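Local coordinates for protein glucosidase (Croceicoccus marinus, PDB 5Z3K) that probably hydrolyses O-glycosyl bonds as a beta-glucosidase of glycoside hydrolase family 39, at residues A[439-444]-A[451-456]. Residues are numbered along the deposited sequence; the frame is centred on the assembly and turned at random.
Sequences RVVRYR and GEMLDS
Arg442 meets Asp455 side-on, giving NE to OD1 at 3.0 Å and NH2 to OD2 at 2.8 Å. The two planes are not coplanar: guanidinium and carboxylate lie 48° apart, so that OD2 sits in the guanidinium plane while NH2 reaches it from above the carboxylate. A bend in the arginine chain at chi3 (84°) swings the group across the neighbouring strand, where Leu454 CB covers one of its faces and Leu454 CD1 lies 3.4 Å from NH1. NH1 also pairs with Glu476 of strand 474-482, a carboxylate shared with Arg444, whose CB packs on Leu454 CD1. A leucine in place of Arg442 would probably leave Asp455 without its charged mate and Glu476 with one cation fewer. Val441, Tyr443, Met453 and Ser456 occupy the other face of the sheet. There the selenomethionine side chain of Met453 runs at about a right angle across Val441, CG to CG1 tight at 3.4 Å, and its CB rests 3.8 Å from Tyr443 CE2. Ser456 OG accepts a bond from Arg439 NH2 at 3.3 Å, near the guanidinium edge. Backbone bonds link Leu454 N to Arg442 O (2.7 Å) and Arg442 N to Asp455 O; Leu454 is the extra residue of a beta bulge, in an antiparallel hairpin whose second strand edges the beta-sheet region beside the TIM barrel.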
loop_
_atom_site.group_PDB
_atom_site.type_symbol
_atom_site.label_atom_id
_atom_site.label_comp_id
_atom_site.label_asym_id
_atom_site.label_seq_id
_atom_site.Cartn_x
_atom_site.Cartn_y
_atom_site.Cartn_z
ATOM N N ARG A 439 -23.570 -17.236 12.743
ATOM C CA ARG A 439 -22.379 -18.066 12.608
ATOM C C ARG A 439 -21.153 -17.275 13.042
ATOM O O ARG A 439 -21.009 -16.103 12.684
ATOM C CB ARG A 439 -22.190 -18.554 11.160
ATOM C CG ARG A 439 -21.171 -19.676 11.041
ATOM C CD ARG A 439 -21.014 -20.223 9.620
ATOM N NE ARG A 439 -20.008 -21.288 9.612
ATOM C CZ ARG A 439 -19.292 -21.655 8.551
ATOM N NH1 ARG A 439 -19.466 -21.046 7.385
ATOM N NH2 ARG A 439 -18.397 -22.632 8.664
ATOM N N VAL A 440 -20.283 -17.919 13.819
ATOM C CA VAL A 440 -19.003 -17.360 14.248
ATOM C C VAL A 440 -17.893 -18.189 13.614
ATOM O O VAL A 440 -17.783 -19.393 13.881
ATOM C CB VAL A 440 -18.862 -17.370 15.778
ATOM C CG1 VAL A 440 -17.592 -16.649 16.195
ATOM C CG2 VAL A 440 -20.106 -16.784 16.446
ATOM N N VAL A 441 -17.070 -17.549 12.789
ATOM C CA VAL A 441 -15.929 -18.197 12.153
ATOM C C VAL A 441 -14.658 -17.459 12.556
ATOM O O VAL A 441 -14.659 -16.236 12.728
ATOM C CB VAL A 441 -16.091 -18.222 10.616
ATOM C CG1 VAL A 441 -14.905 -18.886 9.970
ATOM C CG2 VAL A 441 -17.369 -18.942 10.229
ATOM N N ARG A 442 -13.562 -18.205 12.699
ATOM C CA ARG A 442 -12.283 -17.630 13.099
ATOM C C ARG A 442 -11.190 -18.063 12.128
ATOM O O ARG A 442 -11.074 -19.254 11.825
ATOM C CB ARG A 442 -11.937 -18.061 14.526
ATOM C CG ARG A 442 -10.479 -17.911 14.922
ATOM C CD ARG A 442 -10.287 -18.251 16.419
ATOM N NE ARG A 442 -10.137 -19.682 16.681
ATOM C CZ ARG A 442 -8.974 -20.294 16.912
ATOM N NH1 ARG A 442 -7.836 -19.606 16.903
ATOM N NH2 ARG A 442 -8.949 -21.599 17.155
ATOM N N TYR A 443 -10.396 -17.091 11.648
ATOM C CA TYR A 443 -9.243 -17.316 10.779
ATOM C C TYR A 443 -7.972 -16.839 11.475
ATOM O O TYR A 443 -7.983 -15.834 12.191
ATOM C CB TYR A 443 -9.373 -16.573 9.431
ATOM C CG TYR A 443 -10.679 -16.790 8.714
ATOM C CD1 TYR A 443 -11.810 -16.063 9.058
ATOM C CD2 TYR A 443 -10.779 -17.704 7.671
ATOM C CE1 TYR A 443 -13.013 -16.256 8.401
ATOM C CE2 TYR A 443 -11.975 -17.902 7.010
ATOM C CZ TYR A 443 -13.085 -17.174 7.379
ATOM O OH TYR A 443 -14.273 -17.362 6.732
ATOM N N ARG A 444 -6.862 -17.540 11.226
ATOM C CA ARG A 444 -5.628 -17.317 11.973
ATOM C C ARG A 444 -4.418 -17.284 11.053
ATOM O O ARG A 444 -4.264 -18.156 10.198
ATOM C CB ARG A 444 -5.430 -18.431 13.015
ATOM C CG ARG A 444 -4.081 -18.448 13.685
ATOM C CD ARG A 444 -3.925 -17.253 14.627
ATOM N NE ARG A 444 -4.893 -17.289 15.723
ATOM C CZ ARG A 444 -4.652 -17.824 16.917
ATOM N NH1 ARG A 444 -3.476 -18.383 17.176
ATOM N NH2 ARG A 444 -5.589 -17.793 17.862
ATOM N N GLY A 451 -3.664 -18.070 7.543
ATOM C CA GLY A 451 -4.903 -17.361 7.296
ATOM C C GLY A 451 -6.129 -18.224 7.087
ATOM O O GLY A 451 -7.212 -17.670 6.846
ATOM N N GLU A 452 -6.007 -19.555 7.177
ATOM C CA GLU A 452 -7.154 -20.424 6.979
ATOM C C GLU A 452 -8.067 -20.392 8.201
ATOM O O GLU A 452 -7.689 -19.930 9.288
ATOM C CB GLU A 452 -6.721 -21.876 6.695
ATOM C CG GLU A 452 -6.176 -22.653 7.921
ATOM C CD GLU A 452 -4.673 -22.471 8.109
ATOM O OE1 GLU A 452 -4.133 -21.460 7.612
ATOM O OE2 GLU A 452 -4.026 -23.334 8.749
HETATM N N MSE A 453 -9.285 -20.892 7.999
HETATM C CA MSE A 453 -10.284 -20.991 9.060
HETATM C C MSE A 453 -9.854 -22.014 10.093
HETATM O O MSE A 453 -9.426 -23.113 9.737
HETATM C CB MSE A 453 -11.642 -21.378 8.489
HETATM C CG MSE A 453 -12.735 -21.471 9.533
HETATM SE SE MSE A 453 -14.350 -22.304 8.826
HETATM C CE MSE A 453 -14.714 -21.157 7.294
ATOM N N LEU A 454 -9.967 -21.670 11.372
ATOM C CA LEU A 454 -9.584 -22.607 12.423
ATOM C C LEU A 454 -10.768 -23.335 13.035
ATOM O O LEU A 454 -10.680 -24.544 13.303
ATOM C CB LEU A 454 -8.807 -21.886 13.524
ATOM C CG LEU A 454 -7.411 -21.386 13.141
ATOM C CD1 LEU A 454 -6.489 -21.471 14.339
ATOM C CD2 LEU A 454 -6.828 -22.157 11.954
ATOM N N ASP A 455 -11.877 -22.637 13.249
ATOM C CA ASP A 455 -13.065 -23.251 13.820
ATOM C C ASP A 455 -14.263 -22.372 13.507
ATOM O O ASP A 455 -14.131 -21.268 12.968
ATOM C CB ASP A 455 -12.934 -23.473 15.334
ATOM C CG ASP A 455 -12.305 -22.301 16.052
ATOM O OD1 ASP A 455 -12.522 -21.154 15.619
ATOM O OD2 ASP A 455 -11.599 -22.532 17.062
ATOM N N SER A 456 -15.435 -22.878 13.868
ATOM C CA SER A 456 -16.688 -22.188 13.619
ATOM C C SER A 456 -17.791 -22.896 14.386
ATOM O O SER A 456 -17.702 -24.095 14.677
ATOM C CB SER A 456 -17.031 -22.145 12.133
ATOM O OG SER A 456 -17.464 -23.412 11.697
HETATM O O HOH W 1 -20.694 -23.601 12.059
HETATM O O HOH W 2 -15.611 -20.094 16.448
#